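Local coordinates for protein BSU-2 beta-lactamase (PDB 6W5E) that probably hydrolyses beta-lactam antibiotics as a class D, serine-type beta-lactamase of Bacillus subtilis, at residues F50-L55 with G236-V241; T177-L182 with W226-I231. One frame throughout, in Å; residues are numbered along the deposited sequence.

Interaction 1. Residues F50-L55 with G236-V241; sequences FILHDL and GSYVFV
Ser-237 O is gripped twice: by the backbone N of Leu-55 at 3.1 Å and by a water at 2.8 Å, which also donates to Asp-54 OD1 and so clips the carboxylate to the opposite strand. From here the antiparallel register runs on through the hydrogen-bonded pairs His-53 with Val-239 and Ile-51 with Val-241, the shortest of the backbone bonds between the strands being His-53 N to Val-239 O at 2.8 Å. The non-hydrogen-bonded pairs Leu-52 with Phe-240 and Asp-54 with Tyr-238 alternate with them, and the CA-H groups of Leu-52, Phe-240 and Tyr-238 point at carbonyl oxygens of the opposite strand. Asp-54 and Tyr-238 lie alongside each other, the carboxylate turned 44° from the ring and its CG 3.6 Å from Tyr-238 CE2; OD2 is bonded to His-31 and the tyrosine OH to Leu-32 O, tying the chain's N-terminal arm to this face. With CG anti to its own N (chi1 -170°), Leu-52 brings CD1 within 3.8 Å of Tyr-238 CB. Leu-55 folds back across the strand end, CD1 3.7 Å from Ser-237 CB. Helix 248-261 packs on the face of Phe-50 and Phe-240, helix 172-184 on that of Ile-51, His-53 and Val-239, while strands 59-63 and 225-233 flank the pair.

Interaction 2. Residues T177-L182 with W226-I231; sequences TFLEKL and WFVGFI
The ring of Phe-230 meets Leu-182 at its edge, in plane, where CD2 of the leucine comes to 3.9 Å from Phe-230 CZ. The two side chains cross at about a right angle, and Leu-182 CG also touches the ring, 4.1 Å from CZ. Leu-179 O approaches the same ring obliquely, 3.8 Å from Phe-230 CE2, so one corner of the phenyl group meets both a methyl and a helix carbonyl. Tyr-212, on the adjoining strand 209-217, packs against the ring from outside the two segments, and Ala-183 of the helix touches it as well. One turn earlier, Leu-179 points at the strand. Its CG stands anti to its carbonyl carbon (chi1 -69°), and CD1 rests against Val-228, 3.4 Å from CB and 3.6 Å from CG2; the first of these is tighter than an ordinary carbon contact. That methyl also lies 3.8 Å from Gly-229 N, where the strand offers backbone rather than a side chain. Over these segments the helix and strand axes run at 32° and approach to 8.7 Å; Leu-179 and Leu-182, about one helical turn apart, meet the alternate strand residues Val-228 and Phe-230. Helix 172-184 is thus held on this part of the sheet by buried apolar side-chain packing, with no directional bond between the segments and one tight point at Leu-179 CD1.

Both contacts are buried, but interaction 2 lies deeper: its centre is about 6 Å from the centre of the chain, that of interaction 1 about 13 Å. Interaction 1 builds the sheet itself, strand to strand, through directional backbone bonds and a water-bridged polar end; interaction 2 lays a helix on that sheet without hydrogen bonds. They share it directly: strands 225-233 and 236-244 are consecutive neighbours, probably hydrogen-bonded from Phe-240 N to Gly-229 O at 2.9 Å. Leu-179 also touches Val-239 and Val-241, so one helical side chain spans both strands. The sheet, with helices packed on both faces, belongs to the penicillin-binding-protein transpeptidase fold of class D enzymes.

Interaction 1. Residues F50-L55 with G236-V241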
ATOM      1  N   PHE A  50       0.585  -9.435 -10.577  1.00 11.60           N
ATOM      2  CA  PHE A  50       0.141  -9.869  -9.259  1.00 11.22           C
ATOM      3  C   PHE A  50       1.268 -10.665  -8.624  1.00 10.21           C
ATOM      4  O   PHE A  50       1.853 -11.542  -9.269  1.00 11.76           O
ATOM      5  CB  PHE A  50      -1.106 -10.763  -9.369  1.00 11.47           C
ATOM      6  CG  PHE A  50      -1.538 -11.370  -8.058  1.00 11.59           C
ATOM      7  CD1 PHE A  50      -2.194 -10.602  -7.105  1.00 13.27           C
ATOM      8  CD2 PHE A  50      -1.306 -12.709  -7.790  1.00 12.12           C
ATOM      9  CE1 PHE A  50      -2.595 -11.159  -5.914  1.00 13.24           C
ATOM     10  CE2 PHE A  50      -1.712 -13.274  -6.592  1.00 12.19           C
ATOM     11  CZ  PHE A  50      -2.358 -12.502  -5.658  1.00 13.24           C
ATOM     12  N   ILE A  51       1.559 -10.360  -7.361  1.00 10.17           N
ATOM     13  CA  ILE A  51       2.613 -11.023  -6.602  1.00 10.74           C
ATOM     14  C   ILE A  51       2.026 -11.498  -5.285  1.00  9.78           C
ATOM     15  O   ILE A  51       1.352 -10.726  -4.595  1.00 11.17           O
ATOM     16  CB  ILE A  51       3.792 -10.073  -6.329  1.00 11.35           C
ATOM     17  CG1 ILE A  51       4.319  -9.473  -7.634  1.00 13.05           C
ATOM     18  CG2 ILE A  51       4.877 -10.829  -5.578  1.00 13.31           C
ATOM     19  CD1 ILE A  51       4.989  -8.149  -7.453  1.00 16.58           C
ATOM     20  N   LEU A  52       2.282 -12.760  -4.929  1.00 10.65           N
ATOM     21  CA  LEU A  52       1.802 -13.322  -3.670  1.00 11.09           C
ATOM     22  C   LEU A  52       2.950 -14.054  -2.995  1.00 11.65           C
ATOM     23  O   LEU A  52       3.529 -14.979  -3.577  1.00 11.97           O
ATOM     24  CB  LEU A  52       0.616 -14.265  -3.889  1.00 11.42           C
ATOM     25  CG  LEU A  52      -0.104 -14.715  -2.613  1.00 11.71           C
ATOM     26  CD1 LEU A  52      -0.730 -13.521  -1.893  1.00 13.26           C
ATOM     27  CD2 LEU A  52      -1.150 -15.780  -2.933  1.00 13.76           C
ATOM     28  N   HIS A  53       3.274 -13.644  -1.773  1.00 10.16           N
ATOM     29  CA  HIS A  53       4.359 -14.241  -1.008  1.00 10.33           C
ATOM     30  C   HIS A  53       3.808 -14.973   0.210  1.00  9.88           C
ATOM     31  O   HIS A  53       3.114 -14.374   1.036  1.00 10.97           O
ATOM     32  CB  HIS A  53       5.367 -13.191  -0.548  1.00 12.03           C
ATOM     33  CG  HIS A  53       6.488 -13.761   0.263  1.00 11.35           C
ATOM     34  ND1 HIS A  53       7.581 -14.371  -0.311  1.00 13.27           N
ATOM     35  CD2 HIS A  53       6.658 -13.861   1.604  1.00 13.01           C
ATOM     36  CE1 HIS A  53       8.390 -14.800   0.640  1.00 12.98           C
ATOM     37  NE2 HIS A  53       7.853 -14.506   1.811  1.00 13.43           N
ATOM     38  N   ASP A  54       4.153 -16.256   0.322  1.00 11.14           N
ATOM     39  CA  ASP A  54       3.828 -17.108   1.462  1.00 10.87           C
ATOM     40  C   ASP A  54       4.872 -16.878   2.553  1.00 11.05           C
ATOM     41  O   ASP A  54       6.035 -17.271   2.398  1.00 12.81           O
ATOM     42  CB  ASP A  54       3.864 -18.552   0.966  1.00 11.72           C
ATOM     43  CG  ASP A  54       3.424 -19.572   2.007  1.00 12.41           C
ATOM     44  OD1 ASP A  54       3.594 -19.341   3.223  1.00 13.27           O
ATOM     45  OD2 ASP A  54       2.947 -20.653   1.589  1.00 14.97           O
ATOM     46  N   LEU A  55       4.465 -16.242   3.659  1.00 11.45           N
ATOM     47  CA  LEU A  55       5.416 -15.928   4.724  1.00 12.01           C
ATOM     48  C   LEU A  55       5.920 -17.187   5.425  1.00 13.38           C
ATOM     49  O   LEU A  55       7.119 -17.312   5.696  1.00 15.00           O
ATOM     50  CB  LEU A  55       4.793 -14.948   5.717  1.00 12.17           C
ATOM     51  CG  LEU A  55       4.706 -13.509   5.195  1.00 12.31           C
ATOM     52  CD1 LEU A  55       3.684 -12.699   5.986  1.00 14.05           C
ATOM     53  CD2 LEU A  55       6.089 -12.851   5.230  1.00 13.92           C
ATOM     54  N   GLY A 236      -1.498 -19.393   7.926  1.00 18.56           N
ATOM     55  CA  GLY A 236      -0.373 -18.608   7.470  1.00 15.69           C
ATOM     56  C   GLY A 236      -0.804 -17.249   6.941  1.00 14.42           C
ATOM     57  O   GLY A 236      -1.972 -17.002   6.636  1.00 14.65           O
ATOM     58  N   SER A 237       0.173 -16.357   6.833  1.00 13.45           N
ATOM     59  CA  SER A 237      -0.032 -15.016   6.309  1.00 12.79           C
ATOM     60  C   SER A 237       0.658 -14.880   4.955  1.00 12.43           C
ATOM     61  O   SER A 237       1.634 -15.578   4.662  1.00 12.62           O
ATOM     62  CB  SER A 237       0.496 -13.960   7.285  1.00 13.97           C
ATOM     63  OG  SER A 237      -0.307 -13.926   8.454  1.00 16.84           O
ATOM     64  N   TYR A 238       0.127 -13.988   4.126  1.00 12.10           N
ATOM     65  CA  TYR A 238       0.600 -13.817   2.761  1.00 11.40           C
ATOM     66  C   TYR A 238       0.666 -12.332   2.443  1.00 11.29           C
ATOM     67  O   TYR A 238      -0.195 -11.565   2.879  1.00 14.16           O
ATOM     68  CB  TYR A 238      -0.349 -14.496   1.763  1.00 10.75           C
ATOM     69  CG  TYR A 238      -0.412 -16.000   1.897  1.00 12.38           C
ATOM     70  CD1 TYR A 238      -1.130 -16.599   2.926  1.00 13.92           C
ATOM     71  CD2 TYR A 238       0.241 -16.818   0.985  1.00 12.34           C
ATOM     72  CE1 TYR A 238      -1.178 -17.979   3.050  1.00 14.48           C
ATOM     73  CE2 TYR A 238       0.198 -18.192   1.099  1.00 13.96           C
ATOM     74  CZ  TYR A 238      -0.505 -18.763   2.127  1.00 13.65           C
ATOM     75  OH  TYR A 238      -0.546 -20.132   2.235  1.00 16.79           O
ATOM     76  N   VAL A 239       1.689 -11.936   1.687  1.00 10.47           N
ATOM     77  CA  VAL A 239       1.893 -10.555   1.258  1.00 10.07           C
ATOM     78  C   VAL A 239       1.550 -10.469  -0.224  1.00 10.43           C
ATOM     79  O   VAL A 239       1.957 -11.333  -1.011  1.00 10.93           O
ATOM     80  CB  VAL A 239       3.345 -10.109   1.513  1.00 11.46           C
ATOM     81  CG1 VAL A 239       3.517  -8.657   1.114  1.00 12.35           C
ATOM     82  CG2 VAL A 239       3.746 -10.331   2.983  1.00 14.04           C
ATOM     83  N   PHE A 240       0.797  -9.442  -0.614  1.00 10.45           N
ATOM     84  CA  PHE A 240       0.387  -9.312  -2.010  1.00  9.84           C
ATOM     85  C   PHE A 240       0.641  -7.909  -2.550  1.00  9.51           C
ATOM     86  O   PHE A 240       0.598  -6.909  -1.818  1.00 10.29           O
ATOM     87  CB  PHE A 240      -1.095  -9.686  -2.220  1.00 12.15           C
ATOM     88  CG  PHE A 240      -2.038  -8.844  -1.412  1.00 11.03           C
ATOM     89  CD1 PHE A 240      -2.406  -7.576  -1.847  1.00 10.67           C
ATOM     90  CD2 PHE A 240      -2.553  -9.314  -0.213  1.00 12.49           C
ATOM     91  CE1 PHE A 240      -3.247  -6.774  -1.084  1.00 12.33           C
ATOM     92  CE2 PHE A 240      -3.408  -8.523   0.543  1.00 14.72           C
ATOM     93  CZ  PHE A 240      -3.754  -7.255   0.103  1.00 15.26           C
ATOM     94  N   VAL A 241       0.872  -7.852  -3.863  1.00 10.08           N
ATOM     95  CA  VAL A 241       0.944  -6.605  -4.613  1.00 10.17           C
ATOM     96  C   VAL A 241       0.251  -6.825  -5.947  1.00 10.57           C
ATOM     97  O   VAL A 241       0.599  -7.749  -6.691  1.00 11.51           O
ATOM     98  CB  VAL A 241       2.405  -6.178  -4.856  1.00 11.45           C
ATOM     99  CG1 VAL A 241       2.489  -5.067  -5.896  1.00 11.79           C
ATOM    100  CG2 VAL A 241       3.043  -5.710  -3.559  1.00 12.55           C
TER
HETATM  101  O   HOH W   1       2.083 -18.323   5.176  1.00 14.71           O

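Interaction 2. Residues T177-L182 with W226-I231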
ATOM      1  N   THR A 177       8.861  -6.463  -1.404  1.00 12.50           N
ATOM      2  CA  THR A 177       9.977  -6.592  -0.477  1.00 13.41           C
ATOM      3  C   THR A 177       9.752  -5.729   0.749  1.00 14.27           C
ATOM      4  O   THR A 177       9.916  -6.187   1.886  1.00 14.60           O
ATOM      5  CB  THR A 177      11.262  -6.200  -1.203  1.00 16.48           C
ATOM      6  OG1 THR A 177      11.491  -7.155  -2.240  1.00 20.11           O
ATOM      7  CG2 THR A 177      12.468  -6.156  -0.252  1.00 18.77           C
ATOM      8  N   PHE A 178       9.341  -4.480   0.531  1.00 12.87           N
ATOM      9  CA  PHE A 178       9.063  -3.576   1.638  1.00 13.31           C
ATOM     10  C   PHE A 178       7.923  -4.103   2.498  1.00 11.47           C
ATOM     11  O   PHE A 178       8.026  -4.150   3.731  1.00 12.62           O
ATOM     12  CB  PHE A 178       8.722  -2.195   1.086  1.00 12.00           C
ATOM     13  CG  PHE A 178       8.127  -1.267   2.104  1.00 11.55           C
ATOM     14  CD1 PHE A 178       8.893  -0.768   3.149  1.00 16.43           C
ATOM     15  CD2 PHE A 178       6.793  -0.918   2.027  1.00 15.76           C
ATOM     16  CE1 PHE A 178       8.331   0.070   4.094  1.00 18.42           C
ATOM     17  CE2 PHE A 178       6.228  -0.082   2.967  1.00 19.03           C
ATOM     18  CZ  PHE A 178       7.000   0.416   4.002  1.00 19.52           C
ATOM     19  N   LEU A 179       6.819  -4.504   1.865  1.00 12.48           N
ATOM     20  CA  LEU A 179       5.649  -4.937   2.629  1.00 12.00           C
ATOM     21  C   LEU A 179       5.893  -6.244   3.372  1.00 12.41           C
ATOM     22  O   LEU A 179       5.283  -6.479   4.420  1.00 12.17           O
ATOM     23  CB  LEU A 179       4.429  -5.049   1.712  1.00 11.36           C
ATOM     24  CG  LEU A 179       3.932  -3.683   1.222  1.00 11.90           C
ATOM     25  CD1 LEU A 179       2.994  -3.885   0.056  1.00 15.62           C
ATOM     26  CD2 LEU A 179       3.256  -2.888   2.342  1.00 15.46           C
ATOM     27  N   GLU A 180       6.761  -7.110   2.848  1.00 12.03           N
ATOM     28  CA  GLU A 180       7.121  -8.314   3.582  1.00 12.58           C
ATOM     29  C   GLU A 180       7.856  -7.966   4.873  1.00 12.65           C
ATOM     30  O   GLU A 180       7.634  -8.595   5.916  1.00 12.80           O
ATOM     31  CB  GLU A 180       7.989  -9.207   2.694  1.00 14.55           C
ATOM     32  CG  GLU A 180       8.480 -10.453   3.380  1.00 20.53           C
ATOM     33  CD  GLU A 180       9.252 -11.373   2.456  1.00 22.15           C
ATOM     34  OE1 GLU A 180       9.056 -11.310   1.217  1.00 20.92           O
ATOM     35  OE2 GLU A 180      10.068 -12.166   2.981  1.00 23.86           O
ATOM     36  N   LYS A 181       8.745  -6.970   4.822  1.00 12.20           N
ATOM     37  CA  LYS A 181       9.418  -6.516   6.037  1.00 12.54           C
ATOM     38  C   LYS A 181       8.430  -5.924   7.035  1.00 11.62           C
ATOM     39  O   LYS A 181       8.560  -6.142   8.247  1.00 13.25           O
ATOM     40  CB  LYS A 181      10.500  -5.500   5.687  1.00 13.98           C
ATOM     41  CG  LYS A 181      11.591  -6.059   4.799  1.00 17.23           C
ATOM     42  CD  LYS A 181      12.506  -4.940   4.314  1.00 22.00           C
ATOM     43  CE  LYS A 181      13.656  -5.460   3.473  1.00 27.57           C
ATOM     44  NZ  LYS A 181      14.311  -4.330   2.756  1.00 28.94           N
ATOM     45  N   LEU A 182       7.433  -5.177   6.551  1.00 11.36           N
ATOM     46  CA  LEU A 182       6.413  -4.649   7.454  1.00 11.39           C
ATOM     47  C   LEU A 182       5.588  -5.774   8.076  1.00 10.89           C
ATOM     48  O   LEU A 182       5.322  -5.766   9.283  1.00 11.87           O
ATOM     49  CB  LEU A 182       5.520  -3.649   6.714  1.00 11.31           C
ATOM     50  CG  LEU A 182       4.322  -3.107   7.510  1.00 12.55           C
ATOM     51  CD1 LEU A 182       4.794  -2.360   8.761  1.00 12.00           C
ATOM     52  CD2 LEU A 182       3.433  -2.216   6.629  1.00 13.40           C
ATOM     53  N   TRP A 226      -3.083   0.407  -7.985  1.00 10.36           N
ATOM     54  CA  TRP A 226      -2.386  -0.500  -7.090  1.00 10.33           C
ATOM     55  C   TRP A 226      -3.336  -0.982  -6.001  1.00  9.26           C
ATOM     56  O   TRP A 226      -4.224  -0.248  -5.562  1.00 10.24           O
ATOM     57  CB  TRP A 226      -1.298   0.229  -6.315  1.00 11.48           C
ATOM     58  CG  TRP A 226      -0.113   0.800  -7.031  1.00 11.37           C
ATOM     59  CD1 TRP A 226       0.006   2.060  -7.549  1.00 12.43           C
ATOM     60  CD2 TRP A 226       1.173   0.181  -7.178  1.00 10.58           C
ATOM     61  NE1 TRP A 226       1.278   2.247  -8.049  1.00 12.14           N
ATOM     62  CE2 TRP A 226       2.013   1.108  -7.834  1.00 12.07           C
ATOM     63  CE3 TRP A 226       1.693  -1.073  -6.830  1.00 11.37           C
ATOM     64  CZ2 TRP A 226       3.342   0.825  -8.140  1.00 13.66           C
ATOM     65  CZ3 TRP A 226       3.015  -1.357  -7.135  1.00 13.05           C
ATOM     66  CH2 TRP A 226       3.821  -0.415  -7.793  1.00 13.06           C
ATOM     67  N   PHE A 227      -3.094  -2.201  -5.514  1.00  9.77           N
ATOM     68  CA  PHE A 227      -3.622  -2.643  -4.227  1.00 10.14           C
ATOM     69  C   PHE A 227      -2.552  -3.523  -3.600  1.00  9.85           C
ATOM     70  O   PHE A 227      -2.160  -4.540  -4.183  1.00 11.04           O
ATOM     71  CB  PHE A 227      -4.957  -3.385  -4.364  1.00 11.32           C
ATOM     72  CG  PHE A 227      -5.591  -3.748  -3.041  1.00  9.61           C
ATOM     73  CD1 PHE A 227      -5.967  -2.757  -2.132  1.00 11.90           C
ATOM     74  CD2 PHE A 227      -5.810  -5.075  -2.703  1.00 11.02           C
ATOM     75  CE1 PHE A 227      -6.553  -3.093  -0.920  1.00 12.94           C
ATOM     76  CE2 PHE A 227      -6.399  -5.410  -1.492  1.00 12.28           C
ATOM     77  CZ  PHE A 227      -6.769  -4.423  -0.604  1.00 12.69           C
ATOM     78  N   VAL A 228      -2.036  -3.109  -2.445  1.00  9.96           N
ATOM     79  CA  VAL A 228      -0.893  -3.761  -1.824  1.00  9.51           C
ATOM     80  C   VAL A 228      -1.202  -4.017  -0.360  1.00  9.59           C
ATOM     81  O   VAL A 228      -1.939  -3.259   0.275  1.00 11.29           O
ATOM     82  CB  VAL A 228       0.398  -2.920  -1.994  1.00 10.82           C
ATOM     83  CG1 VAL A 228       0.598  -2.541  -3.469  1.00 11.85           C
ATOM     84  CG2 VAL A 228       0.374  -1.665  -1.132  1.00 12.27           C
ATOM     85  N   GLY A 229      -0.651  -5.094   0.178  1.00  9.84           N
ATOM     86  CA  GLY A 229      -0.942  -5.376   1.578  1.00 10.40           C
ATOM     87  C   GLY A 229      -0.614  -6.816   1.938  1.00  9.90           C
ATOM     88  O   GLY A 229       0.310  -7.416   1.388  1.00 10.74           O
ATOM     89  N   PHE A 230      -1.367  -7.335   2.902  1.00 10.15           N
ATOM     90  CA  PHE A 230      -1.143  -8.693   3.360  1.00 10.45           C
ATOM     91  C   PHE A 230      -2.433  -9.221   3.960  1.00  9.87           C
ATOM     92  O   PHE A 230      -3.340  -8.460   4.295  1.00 11.56           O
ATOM     93  CB  PHE A 230       0.051  -8.824   4.325  1.00 12.20           C
ATOM     94  CG  PHE A 230       0.358  -7.582   5.109  1.00 11.46           C
ATOM     95  CD1 PHE A 230      -0.395  -7.225   6.216  1.00 12.82           C
ATOM     96  CD2 PHE A 230       1.421  -6.769   4.741  1.00 12.88           C
ATOM     97  CE1 PHE A 230      -0.097  -6.080   6.931  1.00 14.09           C
ATOM     98  CE2 PHE A 230       1.720  -5.625   5.460  1.00 14.07           C
ATOM     99  CZ  PHE A 230       0.955  -5.282   6.555  1.00 14.48           C
ATOM    100  N   ILE A 231      -2.515 -10.543   4.068  1.00 11.02           N
ATOM    101  CA  ILE A 231      -3.691 -11.193   4.631  1.00 11.36           C
ATOM    102  C   ILE A 231      -3.243 -12.205   5.668  1.00 12.47           C
ATOM    103  O   ILE A 231      -2.325 -12.998   5.422  1.00 12.52           O
ATOM    104  CB  ILE A 231      -4.599 -11.832   3.556  1.00 11.61           C
ATOM    105  CG1 ILE A 231      -5.794 -12.523   4.218  1.00 12.83           C
ATOM    106  CG2 ILE A 231      -3.823 -12.806   2.634  1.00 12.04           C
ATOM    107  CD1 ILE A 231      -6.933 -12.782   3.278  1.00 13.48           C
TER